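PDB 3MI6: alpha-galactosidase from Lactobacillus brevis, which probably hydrolyses terminal, non-reducing alpha-D-galactose residues in alpha-D-galactosides, including galactose oligosaccharides, galactomannans and galactolipids. Local coordinates for residues D[15-20]-D[154-159]; D[297-302]-D[310-315]; D[379-384]-D[412-417]. One frame throughout, in Å; residues are numbered along the deposited sequence.

Contact 1: residues D[15-20]-D[154-159]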
# COMPACT_ATOMS: atom_id res chain seq x y z
N GLN D 15 36.81 4.35 8.18
CA GLN D 15 35.98 4.49 9.38
C GLN D 15 35.69 5.94 9.74
O GLN D 15 36.60 6.73 10.03
CB GLN D 15 36.63 3.83 10.60
CG GLN D 15 36.55 2.31 10.59
CD GLN D 15 36.84 1.74 11.96
OE1 GLN D 15 37.69 2.26 12.68
NE2 GLN D 15 36.13 0.68 12.32
N THR D 16 34.41 6.29 9.72
CA THR D 16 33.96 7.57 10.25
C THR D 16 33.56 7.32 11.71
O THR D 16 33.76 6.22 12.24
CB THR D 16 32.79 8.13 9.42
OG1 THR D 16 31.84 7.09 9.15
CG2 THR D 16 33.28 8.66 8.11
N ASP D 17 33.01 8.32 12.38
CA ASP D 17 32.54 8.07 13.73
C ASP D 17 31.57 6.88 13.83
O ASP D 17 31.61 6.13 14.81
CB ASP D 17 31.96 9.34 14.34
CG ASP D 17 33.04 10.34 14.71
OD1 ASP D 17 34.22 9.96 14.61
OD2 ASP D 17 32.72 11.49 15.09
N HIS D 18 30.72 6.67 12.81
CA HIS D 18 29.68 5.64 12.91
C HIS D 18 29.55 4.71 11.71
O HIS D 18 28.77 3.75 11.75
CB HIS D 18 28.32 6.28 13.25
CG HIS D 18 28.40 7.26 14.38
ND1 HIS D 18 28.58 8.61 14.18
CD2 HIS D 18 28.35 7.08 15.72
CE1 HIS D 18 28.64 9.22 15.35
NE2 HIS D 18 28.50 8.32 16.30
N THR D 19 30.30 4.96 10.65
CA THR D 19 30.20 4.11 9.47
C THR D 19 31.50 3.39 9.07
O THR D 19 32.60 3.77 9.48
CB THR D 19 29.56 4.87 8.28
OG1 THR D 19 30.53 5.64 7.57
CG2 THR D 19 28.47 5.80 8.78
N SER D 20 31.36 2.34 8.27
CA SER D 20 32.50 1.63 7.70
C SER D 20 32.28 1.37 6.23
O SER D 20 31.37 0.63 5.86
CB SER D 20 32.72 0.28 8.40
OG SER D 20 33.15 0.45 9.74
N PHE D 154 35.73 11.97 6.17
CA PHE D 154 35.44 13.11 7.05
C PHE D 154 34.70 12.59 8.27
O PHE D 154 33.51 12.81 8.42
CB PHE D 154 34.58 14.12 6.32
CG PHE D 154 35.35 15.03 5.42
CD1 PHE D 154 35.59 14.69 4.13
CD2 PHE D 154 35.80 16.25 5.87
CE1 PHE D 154 36.27 15.53 3.31
CE2 PHE D 154 36.47 17.09 5.05
CZ PHE D 154 36.71 16.73 3.77
N PRO D 155 35.42 11.91 9.16
CA PRO D 155 34.85 11.06 10.20
C PRO D 155 33.76 11.72 11.03
O PRO D 155 32.81 11.03 11.42
CB PRO D 155 36.05 10.76 11.10
CG PRO D 155 37.04 11.85 10.78
CD PRO D 155 36.87 12.09 9.34
N HIS D 156 33.86 13.01 11.30
CA HIS D 156 32.94 13.62 12.28
C HIS D 156 31.54 14.01 11.74
O HIS D 156 30.64 14.36 12.51
CB HIS D 156 33.62 14.78 13.04
CG HIS D 156 34.92 14.39 13.66
ND1 HIS D 156 35.05 13.31 14.50
CD2 HIS D 156 36.16 14.93 13.54
CE1 HIS D 156 36.32 13.20 14.88
NE2 HIS D 156 37.01 14.17 14.31
N GLN D 157 31.36 13.94 10.43
CA GLN D 157 30.05 14.18 9.85
C GLN D 157 29.62 12.92 9.12
O GLN D 157 28.64 12.91 8.38
CB GLN D 157 30.08 15.39 8.91
CG GLN D 157 30.52 16.68 9.55
CD GLN D 157 32.03 16.83 9.63
OE1 GLN D 157 32.76 16.23 8.84
NE2 GLN D 157 32.50 17.63 10.59
N ASP D 158 30.37 11.85 9.30
CA ASP D 158 30.01 10.57 8.69
C ASP D 158 29.96 10.61 7.15
O ASP D 158 29.35 9.77 6.52
CB ASP D 158 28.70 10.05 9.30
CG ASP D 158 28.91 9.39 10.68
OD1 ASP D 158 30.00 8.81 10.90
OD2 ASP D 158 27.99 9.44 11.54
N VAL D 159 30.67 11.58 6.58
CA VAL D 159 30.78 11.76 5.13
C VAL D 159 32.04 11.13 4.54
O VAL D 159 33.14 11.33 5.04
CB VAL D 159 30.87 13.25 4.79
CG1 VAL D 159 31.30 13.44 3.33
CG2 VAL D 159 29.56 13.96 5.07
O HOH W 1 29.46 7.33 5.89
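The imidazole of His-156 has Pro-155 CG over the centre of one face and the carboxylate of Asp-17 at its edge, where ND1 donates an almost straight 3.0 Å bond to OD2 in the ring plane. Its other nitrogen, NE2, is hydrogen-bonded to Asp-130. The second imidazole, that of His-18, meets Asp-158 edge on. Ring and carboxylate planes stand 74° apart, and ND1 of His-18 donates to the syn lone pair of Asp-158 OD2 at 2.8 Å. The other oxygen, Asp-158 OD1, accepts on its two sides: syn from His-18 N at 3.0 Å, anti from Thr-16 OG1 at 3.1 Å. Thr-16 OG1 also accepts from Thr-19 N, closing an ST motif. Beside these, Asp-17 N donates to Pro-155 O at 2.9 Å. With an alanine here in place of Asp-158, His-18 ND1, His-18 N and Thr-16 OG1 would probably lose this shared acceptor, and the imidazole would be freer to turn. Two connections between strands are thus joined largely by hydrogen bonds, two of them histidine-carboxylate pairs, and His-156, gripped by two aspartates, is likely to be favoured in its protonated form.

Contact 2: residues D[297-302]-D[310-315]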
# COMPACT_ATOMS: atom_id res chain seq x y z
N ILE D 297 29.43 13.25 -2.96
CA ILE D 297 29.26 13.14 -1.49
C ILE D 297 28.44 11.90 -1.11
O ILE D 297 27.34 11.72 -1.60
CB ILE D 297 28.52 14.36 -0.88
CG1 ILE D 297 29.06 15.69 -1.40
CG2 ILE D 297 28.59 14.30 0.63
CD1 ILE D 297 30.53 15.91 -1.15
N LEU D 298 29.00 11.06 -0.25
CA LEU D 298 28.30 9.87 0.25
C LEU D 298 28.14 9.91 1.78
O LEU D 298 28.95 10.50 2.50
CB LEU D 298 29.05 8.60 -0.13
CG LEU D 298 28.52 7.82 -1.33
CD1 LEU D 298 28.63 8.67 -2.59
CD2 LEU D 298 29.29 6.52 -1.52
N SER D 299 27.08 9.27 2.27
CA SER D 299 26.76 9.33 3.69
C SER D 299 25.73 8.27 4.10
O SER D 299 24.88 7.86 3.30
CB SER D 299 26.25 10.72 4.06
OG SER D 299 26.43 10.95 5.44
N TYR D 300 25.84 7.84 5.35
CA TYR D 300 24.92 6.87 5.89
C TYR D 300 24.63 7.23 7.34
O TYR D 300 25.42 7.91 7.99
CB TYR D 300 25.48 5.46 5.81
CG TYR D 300 24.67 4.45 6.61
CD1 TYR D 300 24.84 4.33 7.99
CD2 TYR D 300 23.74 3.62 6.00
CE1 TYR D 300 24.11 3.44 8.73
CE2 TYR D 300 23.00 2.71 6.73
CZ TYR D 300 23.19 2.62 8.10
OH TYR D 300 22.46 1.72 8.85
N THR D 301 23.49 6.76 7.83
CA THR D 301 23.16 6.83 9.24
C THR D 301 22.08 5.80 9.54
O THR D 301 21.41 5.32 8.64
CB THR D 301 22.66 8.22 9.65
OG1 THR D 301 22.39 8.21 11.05
CG2 THR D 301 21.39 8.56 8.94
N SER D 302 21.94 5.45 10.82
CA SER D 302 20.89 4.52 11.23
C SER D 302 19.88 5.29 12.05
O SER D 302 18.88 4.74 12.53
CB SER D 302 21.49 3.41 12.09
OG SER D 302 22.46 2.68 11.36
N GLN D 310 21.20 16.65 8.76
CA GLN D 310 21.95 17.46 9.71
C GLN D 310 23.48 17.34 9.55
O GLN D 310 24.16 18.36 9.48
CB GLN D 310 21.47 17.18 11.14
CG GLN D 310 20.06 17.67 11.35
CD GLN D 310 19.40 17.14 12.62
OE1 GLN D 310 18.33 17.61 13.01
NE2 GLN D 310 20.03 16.15 13.26
N GLN D 311 23.98 16.11 9.48
CA GLN D 311 25.42 15.87 9.37
C GLN D 311 25.92 16.34 8.02
O GLN D 311 26.83 17.15 7.95
CB GLN D 311 25.78 14.40 9.61
CG GLN D 311 25.23 13.39 8.60
CD GLN D 311 25.22 11.97 9.17
OE1 GLN D 311 25.07 11.78 10.38
NE2 GLN D 311 25.39 10.98 8.31
N MSE D 312 25.32 15.84 6.94
CA MSE D 312 25.65 16.36 5.63
C MSE D 312 25.68 17.89 5.62
O MSE D 312 26.53 18.47 4.95
CB MSE D 312 24.72 15.82 4.57
CG MSE D 312 25.19 14.49 4.03
SE MSE D 312 23.85 13.55 3.00
CE MSE D 312 24.94 12.95 1.50
N ALA D 313 24.80 18.53 6.37
CA ALA D 313 24.76 19.98 6.41
C ALA D 313 25.89 20.57 7.22
O ALA D 313 26.40 21.63 6.90
CB ALA D 313 23.43 20.49 6.92
N SER D 314 26.28 19.88 8.28
CA SER D 314 27.47 20.28 9.02
C SER D 314 28.72 20.06 8.19
O SER D 314 29.69 20.80 8.30
CB SER D 314 27.59 19.51 10.33
OG SER D 314 27.28 20.39 11.40
N PHE D 315 28.70 19.02 7.38
CA PHE D 315 29.81 18.77 6.49
C PHE D 315 29.93 19.89 5.47
O PHE D 315 31.04 20.37 5.21
CB PHE D 315 29.68 17.41 5.81
CG PHE D 315 30.62 17.24 4.65
CD1 PHE D 315 31.92 16.82 4.86
CD2 PHE D 315 30.21 17.51 3.35
CE1 PHE D 315 32.80 16.66 3.80
CE2 PHE D 315 31.07 17.36 2.29
CZ PHE D 315 32.38 16.92 2.51
O HOH W 2 24.80 9.66 12.04
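Ile-297 opens the contact with two branches that reach different side chains of helix 310-315. Its CD1 approaches Phe-315 CE2 obliquely at 3.8 Å, while its CG2 lies 4.0 Å from the terminal CE of Met-312, a selenomethionine whose side chain slides past it in the opposite direction. Leu-298 points away, as the alternation of a strand requires, and Ser-299 returns to the interface. There CB of Ser-299 sits 3.6 Å from Met-312 CE, and OG accepts a hydrogen bond from Gln-311 NE2 at 3.1 Å. OG of Ser-299 also has a weak hydrogen bond with the carbonyl O of Asp-158.

The side chain of Tyr-300 faces the other way, but its backbone takes part: Tyr-300 O accepts the second bond from Gln-311 NE2, again 3.1 Å long, with the nitrogen well above the carbonyl plane. Both acceptors lie close to the plane of the glutamine amide. Gln-311 reaches them by placing CG between its backbone N and carbonyl carbon (chi1 64°) and extending beyond. At Thr-301 a water lies between OG1 and Gln-311 OE1, 2.7 Å from the latter, although the stronger partner of OG1 is the backbone N of Ala-303.

The axes of 297-301 and 310-315 come within 9.6 Å, their directions 143° apart, and helix 305-319 thereby folds back over the sheet strand that leads into it. The contact changes character along the strand, from apolar at Ile-297 to polar at Ser-299 and Tyr-300. At that buried polar end one NE2 group engages a side-chain hydroxyl and a main-chain carbonyl together, which fixes the rotation of the amide and ties the helix to the backbone of the strand at Tyr-300 O.

Contact 3: residues D[379-384]-D[412-417]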
# COMPACT_ATOMS: atom_id res chain seq x y z
N THR D 379 15.85 42.32 -24.92
CA THR D 379 16.83 43.26 -25.46
C THR D 379 17.89 43.60 -24.44
O THR D 379 17.60 43.65 -23.26
CB THR D 379 16.18 44.62 -25.87
OG1 THR D 379 16.63 45.65 -24.99
CG2 THR D 379 14.65 44.57 -25.82
N SER D 380 19.13 43.84 -24.88
CA SER D 380 20.21 44.35 -24.02
C SER D 380 20.90 43.34 -23.12
O SER D 380 21.85 43.68 -22.42
CB SER D 380 19.70 45.37 -22.98
OG SER D 380 18.82 46.32 -23.55
N LEU D 381 20.41 42.11 -23.13
CA LEU D 381 21.10 41.03 -22.45
C LEU D 381 22.48 40.84 -23.04
O LEU D 381 22.64 40.23 -24.08
CB LEU D 381 20.30 39.73 -22.54
CG LEU D 381 19.98 39.07 -21.19
CD1 LEU D 381 19.63 40.09 -20.12
CD2 LEU D 381 18.87 38.06 -21.35
N GLY D 382 23.49 41.38 -22.36
CA GLY D 382 24.87 41.28 -22.81
C GLY D 382 25.56 42.62 -22.65
O GLY D 382 26.78 42.72 -22.72
N ASP D 383 24.76 43.66 -22.42
CA ASP D 383 25.26 45.02 -22.30
C ASP D 383 25.36 45.45 -20.83
O ASP D 383 24.58 46.27 -20.35
CB ASP D 383 24.35 45.99 -23.04
CG ASP D 383 24.41 45.80 -24.54
OD1 ASP D 383 25.37 45.16 -25.02
OD2 ASP D 383 23.49 46.29 -25.23
N TRP D 384 26.34 44.89 -20.14
CA TRP D 384 26.48 45.08 -18.70
C TRP D 384 27.08 46.44 -18.34
O TRP D 384 28.12 46.54 -17.68
CB TRP D 384 27.25 43.91 -18.09
CG TRP D 384 26.61 42.60 -18.46
CD1 TRP D 384 27.15 41.61 -19.23
CD2 TRP D 384 25.28 42.16 -18.12
NE1 TRP D 384 26.25 40.57 -19.37
CE2 TRP D 384 25.10 40.89 -18.69
CE3 TRP D 384 24.25 42.72 -17.37
CZ2 TRP D 384 23.92 40.16 -18.54
CZ3 TRP D 384 23.07 42.00 -17.21
CH2 TRP D 384 22.92 40.73 -17.80
N TRP D 412 21.87 42.75 -10.09
CA TRP D 412 21.52 41.53 -10.82
C TRP D 412 22.27 41.46 -12.16
O TRP D 412 22.21 42.38 -12.97
CB TRP D 412 20.01 41.57 -11.04
CG TRP D 412 19.38 40.46 -11.82
CD1 TRP D 412 18.63 39.45 -11.31
CD2 TRP D 412 19.37 40.29 -13.25
NE1 TRP D 412 18.18 38.64 -12.33
CE2 TRP D 412 18.61 39.14 -13.53
CE3 TRP D 412 19.94 41.00 -14.32
CZ2 TRP D 412 18.42 38.66 -14.83
CZ3 TRP D 412 19.73 40.53 -15.61
CH2 TRP D 412 18.98 39.38 -15.85
N PHE D 413 22.99 40.37 -12.38
CA PHE D 413 23.53 40.07 -13.69
C PHE D 413 22.93 38.75 -14.18
O PHE D 413 22.47 37.93 -13.38
CB PHE D 413 25.04 39.90 -13.62
CG PHE D 413 25.78 41.16 -13.29
CD1 PHE D 413 26.24 42.00 -14.30
CD2 PHE D 413 26.05 41.49 -11.97
CE1 PHE D 413 26.93 43.16 -13.98
CE2 PHE D 413 26.74 42.64 -11.65
CZ PHE D 413 27.18 43.47 -12.66
N GLU D 414 22.97 38.55 -15.50
CA GLU D 414 22.72 37.24 -16.12
C GLU D 414 23.79 37.05 -17.19
O GLU D 414 23.49 37.10 -18.38
CB GLU D 414 21.31 37.17 -16.74
CG GLU D 414 20.83 35.76 -17.09
CD GLU D 414 19.43 35.73 -17.69
OE1 GLU D 414 18.69 36.72 -17.55
OE2 GLU D 414 19.05 34.70 -18.29
N PRO D 415 25.04 36.81 -16.75
CA PRO D 415 26.28 36.79 -17.54
C PRO D 415 26.25 35.87 -18.75
O PRO D 415 26.58 36.29 -19.87
CB PRO D 415 27.31 36.23 -16.56
CG PRO D 415 26.78 36.57 -15.23
CD PRO D 415 25.29 36.45 -15.34
N GLU D 416 25.88 34.61 -18.52
CA GLU D 416 25.94 33.57 -19.55
C GLU D 416 25.04 33.83 -20.77
O GLU D 416 25.05 33.04 -21.73
CB GLU D 416 25.63 32.21 -18.90
CG GLU D 416 26.42 31.90 -17.61
CD GLU D 416 25.65 31.01 -16.63
OE1 GLU D 416 25.42 29.82 -16.93
OE2 GLU D 416 25.27 31.50 -15.53
N MSE D 417 24.27 34.93 -20.76
CA MSE D 417 23.21 35.18 -21.76
C MSE D 417 23.43 36.37 -22.71
O MSE D 417 24.08 37.35 -22.37
CB MSE D 417 21.85 35.34 -21.07
CG MSE D 417 21.44 34.12 -20.24
SE MSE D 417 21.39 32.43 -21.26
CE MSE D 417 21.41 31.23 -19.72
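Leu-381 and Met-417 bring their CA atoms within 6.3 Å, and Trp-384 faces Phe-413 farther along, yet no hydrogen bond joins the two segments. Residues 379-384 form an irregular loop with Gly-382 at a positive phi of 136°, whereas 412-417 leaves barrel strand 408-413 and bends in a type I beta turn from Glu-414 to Met-417. The indole of Trp-384 lies against residues 412-415. Phe-413 CD1 lies 3.6 Å above one face of the Trp-384 ring, in an offset edge-to-face pair with planes 60° apart; Gly-382 N lies over the opposite face. At the rim of the same indole, CH2 of Trp-384 meets Trp-412 CZ3 at 3.9 Å, and Glu-414 O lies near the ring plane beside CZ2. Leu-381 runs alongside Met-417, a selenomethionine, its CD2 4.0 Å from Met-417 CB.

The six-membered ring of Trp-412, whose CG is placed anti to N (chi1 177°), meets Trp-384 through CZ3, while NE1 bonds OD2 of Asp-479, the predicted nucleophile. Glu-414 similarly sends OE2 to the backbone N of Asn-481, a predicted substrate-binding residue. This is therefore a buried, largely aromatic contact where strand 408-413 ends, resting on ring and aliphatic packing; the outward bonds of Trp-412 NE1 and Glu-414 OE2 are consistent with a second-shell role for these two residues.

Contacts 1, 2 and 3 follow one another along the chain without overlap. The first two are neighbours, with centres 9 Å apart. Residues 154-159 connect two strands of the nine-stranded antiparallel sheet, and strand 290-301, carrying 297-302, pairs with the second of them; Phe-315 of contact 2 meets Phe-154 edge-to-face and packs on Val-159. Together they connect the N-terminal four-stranded sheet, the large sheet and helix 305-319. Contact 3 belongs to the eight-stranded parallel barrel, its centre 44 Å from contact 1 and 38 Å from contact 2. Only this third contact borders predicted catalytic residues, so the sheet-and-helix contacts lie well apart from the predicted active-site surroundings.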